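Heavy metal cation tricomponent efflux pump ZneA(CzcA-like) (Cupriavidus metallidurans, PDB 4K0J) probably exports zinc and related heavy-metal cations from the cell as the proton-coupled inner-membrane pump of a tripartite efflux system. Local coordinates at residues A363-I375 with F470-I483. Sequence-based numbering, arbitrary orientation.
Sequences AVTIPLSLLMAFI and FALFGALLVALLLI
Thr365 meets Val478, near the C-terminal end of helix 463-479, and their side chains lie alongside each other, pointing in opposite senses. Both branches of the threonine lie against a single methyl: CG1 of Val478 is 3.6 Å from OG1 of Thr365, with CG2 of Thr365 close by, while Ile483 comes in roughly perpendicular to the threonine. One turn on, Leu368 reaches past the end of the partner helix to Leu482, touching it methyl to methyl, CD2 to CD2 at 3.6 Å.

Ser369 illustrates how a membrane helix can settle a hydroxyl without help from its neighbour. With OG turned beside its own backbone N (chi1 -60°), it donates a 3.0 Å hydrogen bond to Thr365 O, arriving from above the carbonyl plane; that oxygen also accepts from Ser369 N. The small serine allows close approach, its CA lying 4.9 Å from the CA of Ala471. Met372 then runs across the bare backbone of Gly474. CG is anti to the backbone N (chi1 -157°) and the chain bends at its end, bringing CE over Gly474 CA and O and within 3.6 Å of Val478 CG2. Finally, Ala373 CB rests against the start of the partner segment, touching both Phe470 CB and Ala471 CB, the latter at 3.8 Å.

No hydrogen bond links the segments; small residues and methyl groups make this close helix crossing, in which the axes of 365-375 and 470-479 approach to 8.0 Å, with 130° between their N-to-C directions, inside the transmembrane domain of an RND pump. Helix 13-31 packs beside it, with Phe20 against Val478 and Leu482 and Val23 against Met372, while helix 433-447 receives Leu472 and Leu476 and helix 323-353 meets Ile366.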
loop_
_atom_site.group_PDB
_atom_site.type_symbol
_atom_site.label_atom_id
_atom_site.label_comp_id
_atom_site.label_asym_id
_atom_site.label_seq_id
_atom_site.Cartn_x
_atom_site.Cartn_y
_atom_site.Cartn_z
ATOM N N ALA C 363 -38.068 20.450 21.666
ATOM C CA ALA C 363 -37.099 21.112 20.800
ATOM C C ALA C 363 -35.706 20.544 21.024
ATOM O O ALA C 363 -34.929 20.386 20.081
ATOM C CB ALA C 363 -37.098 22.613 21.037
ATOM N N VAL C 364 -35.397 20.219 22.277
ATOM C CA VAL C 364 -34.072 19.722 22.633
ATOM C C VAL C 364 -33.773 18.340 22.066
ATOM O O VAL C 364 -32.833 17.683 22.501
ATOM C CB VAL C 364 -33.862 19.679 24.152
ATOM C CG1 VAL C 364 -33.869 21.087 24.727
ATOM C CG2 VAL C 364 -34.928 18.814 24.804
ATOM N N THR C 365 -34.577 17.898 21.108
ATOM C CA THR C 365 -34.266 16.695 20.356
ATOM C C THR C 365 -33.269 17.054 19.254
ATOM O O THR C 365 -32.347 16.289 18.957
ATOM C CB THR C 365 -35.531 16.081 19.734
ATOM O OG1 THR C 365 -36.436 15.695 20.775
ATOM C CG2 THR C 365 -35.179 14.862 18.899
ATOM N N ILE C 366 -33.458 18.231 18.665
ATOM C CA ILE C 366 -32.583 18.730 17.605
ATOM C C ILE C 366 -31.105 18.812 18.009
ATOM O O ILE C 366 -30.254 18.263 17.313
ATOM C CB ILE C 366 -33.072 20.096 17.052
ATOM C CG1 ILE C 366 -34.472 19.960 16.454
ATOM C CG2 ILE C 366 -32.093 20.639 16.020
ATOM C CD1 ILE C 366 -35.127 21.277 16.114
ATOM N N PRO C 367 -30.786 19.486 19.133
ATOM C CA PRO C 367 -29.364 19.512 19.493
ATOM C C PRO C 367 -28.871 18.154 19.984
ATOM O O PRO C 367 -27.700 17.820 19.799
ATOM C CB PRO C 367 -29.313 20.533 20.632
ATOM C CG PRO C 367 -30.661 20.475 21.242
ATOM C CD PRO C 367 -31.603 20.248 20.098
ATOM N N LEU C 368 -29.761 17.385 20.603
ATOM C CA LEU C 368 -29.406 16.061 21.096
ATOM C C LEU C 368 -29.026 15.137 19.950
ATOM O O LEU C 368 -27.969 14.511 19.974
ATOM C CB LEU C 368 -30.557 15.457 21.902
ATOM C CG LEU C 368 -30.437 15.503 23.429
ATOM C CD1 LEU C 368 -30.051 16.893 23.911
ATOM C CD2 LEU C 368 -31.737 15.060 24.073
ATOM N N SER C 369 -29.890 15.061 18.944
ATOM C CA SER C 369 -29.641 14.211 17.785
ATOM C C SER C 369 -28.383 14.637 17.032
ATOM O O SER C 369 -27.596 13.799 16.595
ATOM C CB SER C 369 -30.846 14.225 16.845
ATOM O OG SER C 369 -32.000 13.739 17.503
ATOM N N LEU C 370 -28.203 15.943 16.887
ATOM C CA LEU C 370 -27.031 16.486 16.212
ATOM C C LEU C 370 -25.739 16.030 16.890
ATOM O O LEU C 370 -24.814 15.560 16.227
ATOM C CB LEU C 370 -27.104 18.014 16.157
ATOM C CG LEU C 370 -27.743 18.633 14.909
ATOM C CD1 LEU C 370 -28.968 17.848 14.448
ATOM C CD2 LEU C 370 -28.100 20.097 15.159
ATOM N N LEU C 371 -25.688 16.159 18.212
ATOM C CA LEU C 371 -24.549 15.670 18.977
ATOM C C LEU C 371 -24.455 14.154 18.898
ATOM O O LEU C 371 -23.367 13.578 18.972
ATOM C CB LEU C 371 -24.666 16.106 20.436
ATOM C CG LEU C 371 -24.562 17.618 20.608
ATOM C CD1 LEU C 371 -24.616 18.013 22.073
ATOM C CD2 LEU C 371 -23.281 18.114 19.955
ATOM N N MET C 372 -25.606 13.513 18.736
ATOM C CA MET C 372 -25.678 12.063 18.691
ATOM C C MET C 372 -25.401 11.556 17.282
ATOM O O MET C 372 -25.297 10.351 17.053
ATOM C CB MET C 372 -27.057 11.609 19.161
ATOM C CG MET C 372 -27.119 10.195 19.694
ATOM S SD MET C 372 -28.423 10.059 20.930
ATOM C CE MET C 372 -29.704 11.055 20.176
ATOM N N ALA C 373 -25.280 12.485 16.338
ATOM C CA ALA C 373 -24.964 12.135 14.958
ATOM C C ALA C 373 -23.506 12.453 14.646
ATOM O O ALA C 373 -22.889 11.805 13.801
ATOM C CB ALA C 373 -25.886 12.864 13.998
ATOM N N PHE C 374 -22.964 13.454 15.334
ATOM C CA PHE C 374 -21.565 13.836 15.170
ATOM C C PHE C 374 -20.646 12.683 15.547
ATOM O O PHE C 374 -19.693 12.375 14.830
ATOM C CB PHE C 374 -21.239 15.051 16.038
ATOM C CG PHE C 374 -21.929 16.309 15.602
ATOM C CD1 PHE C 374 -22.185 17.323 16.507
ATOM C CD2 PHE C 374 -22.322 16.477 14.285
ATOM C CE1 PHE C 374 -22.819 18.483 16.102
ATOM C CE2 PHE C 374 -22.955 17.631 13.878
ATOM C CZ PHE C 374 -23.204 18.634 14.785
ATOM N N ILE C 375 -20.947 12.056 16.679
ATOM C CA ILE C 375 -20.176 10.922 17.180
ATOM C C ILE C 375 -20.073 9.798 16.146
ATOM O O ILE C 375 -18.990 9.256 15.909
ATOM C CB ILE C 375 -20.768 10.385 18.510
ATOM C CG1 ILE C 375 -20.201 9.003 18.839
ATOM C CG2 ILE C 375 -22.288 10.340 18.448
ATOM C CD1 ILE C 375 -20.680 8.447 20.160
ATOM N N PHE C 470 -28.062 8.888 10.907
ATOM C CA PHE C 470 -27.683 8.814 12.313
ATOM C C PHE C 470 -28.595 9.671 13.181
ATOM O O PHE C 470 -29.115 9.202 14.192
ATOM C CB PHE C 470 -26.232 9.264 12.498
ATOM C CG PHE C 470 -25.259 8.551 11.609
ATOM C CD1 PHE C 470 -25.450 7.223 11.272
ATOM C CD2 PHE C 470 -24.153 9.216 11.104
ATOM C CE1 PHE C 470 -24.557 6.570 10.450
ATOM C CE2 PHE C 470 -23.254 8.571 10.280
ATOM C CZ PHE C 470 -23.453 7.247 9.951
ATOM N N ALA C 471 -28.788 10.924 12.778
ATOM C CA ALA C 471 -29.627 11.844 13.536
ATOM C C ALA C 471 -31.072 11.370 13.583
ATOM O O ALA C 471 -31.797 11.673 14.526
ATOM C CB ALA C 471 -29.553 13.235 12.952
ATOM N N LEU C 472 -31.485 10.628 12.561
ATOM C CA LEU C 472 -32.846 10.116 12.489
ATOM C C LEU C 472 -32.997 9.000 13.502
ATOM O O LEU C 472 -33.970 8.961 14.261
ATOM C CB LEU C 472 -33.150 9.592 11.086
ATOM C CG LEU C 472 -34.578 9.756 10.565
ATOM C CD1 LEU C 472 -35.546 8.891 11.350
ATOM C CD2 LEU C 472 -34.994 11.216 10.617
ATOM N N PHE C 473 -32.027 8.090 13.513
ATOM C CA PHE C 473 -32.030 7.014 14.492
ATOM C C PHE C 473 -31.936 7.579 15.906
ATOM O O PHE C 473 -32.451 6.991 16.857
ATOM C CB PHE C 473 -30.887 6.036 14.232
ATOM C CG PHE C 473 -30.873 4.867 15.171
ATOM C CD1 PHE C 473 -31.834 3.873 15.072
ATOM C CD2 PHE C 473 -29.906 4.765 16.155
ATOM C CE1 PHE C 473 -31.829 2.794 15.939
ATOM C CE2 PHE C 473 -29.895 3.689 17.025
ATOM C CZ PHE C 473 -30.858 2.702 16.916
ATOM N N GLY C 474 -31.279 8.727 16.032
ATOM C CA GLY C 474 -31.184 9.413 17.305
ATOM C C GLY C 474 -32.518 10.007 17.709
ATOM O O GLY C 474 -32.872 10.012 18.884
ATOM N N ALA C 475 -33.260 10.506 16.726
ATOM C CA ALA C 475 -34.585 11.064 16.967
ATOM C C ALA C 475 -35.517 9.959 17.436
ATOM O O ALA C 475 -36.348 10.162 18.325
ATOM C CB ALA C 475 -35.124 11.707 15.703
ATOM N N LEU C 476 -35.368 8.790 16.823
ATOM C CA LEU C 476 -36.089 7.600 17.248
ATOM C C LEU C 476 -35.735 7.251 18.691
ATOM O O LEU C 476 -36.612 7.075 19.533
ATOM C CB LEU C 476 -35.746 6.426 16.332
ATOM C CG LEU C 476 -36.235 5.052 16.786
ATOM C CD1 LEU C 476 -37.756 5.013 16.823
ATOM C CD2 LEU C 476 -35.681 3.959 15.885
ATOM N N LEU C 477 -34.438 7.169 18.963
ATOM C CA LEU C 477 -33.932 6.784 20.277
ATOM C C LEU C 477 -34.217 7.837 21.354
ATOM O O LEU C 477 -34.027 7.582 22.542
ATOM C CB LEU C 477 -32.428 6.511 20.191
ATOM C CG LEU C 477 -31.762 5.729 21.326
ATOM C CD1 LEU C 477 -32.225 4.279 21.316
ATOM C CD2 LEU C 477 -30.245 5.816 21.227
ATOM N N VAL C 478 -34.669 9.018 20.942
ATOM C CA VAL C 478 -34.979 10.089 21.888
ATOM C C VAL C 478 -36.474 10.176 22.160
ATOM O O VAL C 478 -36.901 10.249 23.310
ATOM C CB VAL C 478 -34.477 11.462 21.381
ATOM C CG1 VAL C 478 -35.237 12.601 22.047
ATOM C CG2 VAL C 478 -32.985 11.604 21.622
ATOM N N ALA C 479 -37.259 10.154 21.087
ATOM C CA ALA C 479 -38.703 10.352 21.165
ATOM C C ALA C 479 -39.407 9.270 21.976
ATOM O O ALA C 479 -40.434 9.522 22.610
ATOM C CB ALA C 479 -39.292 10.425 19.768
ATOM N N LEU C 480 -38.853 8.064 21.950
ATOM C CA LEU C 480 -39.440 6.945 22.670
ATOM C C LEU C 480 -38.505 6.488 23.786
ATOM O O LEU C 480 -38.263 5.291 23.954
ATOM C CB LEU C 480 -39.725 5.791 21.707
ATOM C CG LEU C 480 -40.418 6.169 20.394
ATOM C CD1 LEU C 480 -40.686 4.934 19.551
ATOM C CD2 LEU C 480 -41.705 6.933 20.652
ATOM N N LEU C 481 -37.981 7.450 24.543
ATOM C CA LEU C 481 -37.049 7.149 25.625
ATOM C C LEU C 481 -36.891 8.302 26.612
ATOM O O LEU C 481 -37.282 8.193 27.773
ATOM C CB LEU C 481 -35.688 6.751 25.056
ATOM C CG LEU C 481 -35.238 5.316 25.332
ATOM C CD1 LEU C 481 -34.336 4.816 24.223
ATOM C CD2 LEU C 481 -34.519 5.244 26.666
ATOM N N LEU C 482 -36.311 9.404 26.151
ATOM C CA LEU C 482 -36.070 10.553 27.018
ATOM C C LEU C 482 -37.312 11.430 27.133
ATOM O O LEU C 482 -37.503 12.131 28.125
ATOM C CB LEU C 482 -34.894 11.380 26.498
ATOM C CG LEU C 482 -34.357 12.426 27.474
ATOM C CD1 LEU C 482 -33.788 11.745 28.704
ATOM C CD2 LEU C 482 -33.309 13.291 26.805
ATOM N N ILE C 483 -38.154 11.380 26.107
ATOM C CA ILE C 483 -39.387 12.164 26.080
ATOM C C ILE C 483 -40.492 11.651 27.026
ATOM O O ILE C 483 -41.134 12.456 27.703
ATOM C CB ILE C 483 -39.923 12.336 24.636
ATOM C CG1 ILE C 483 -38.827 12.904 23.731
ATOM C CG2 ILE C 483 -41.153 13.230 24.615
ATOM C CD1 ILE C 483 -38.236 14.204 24.228
#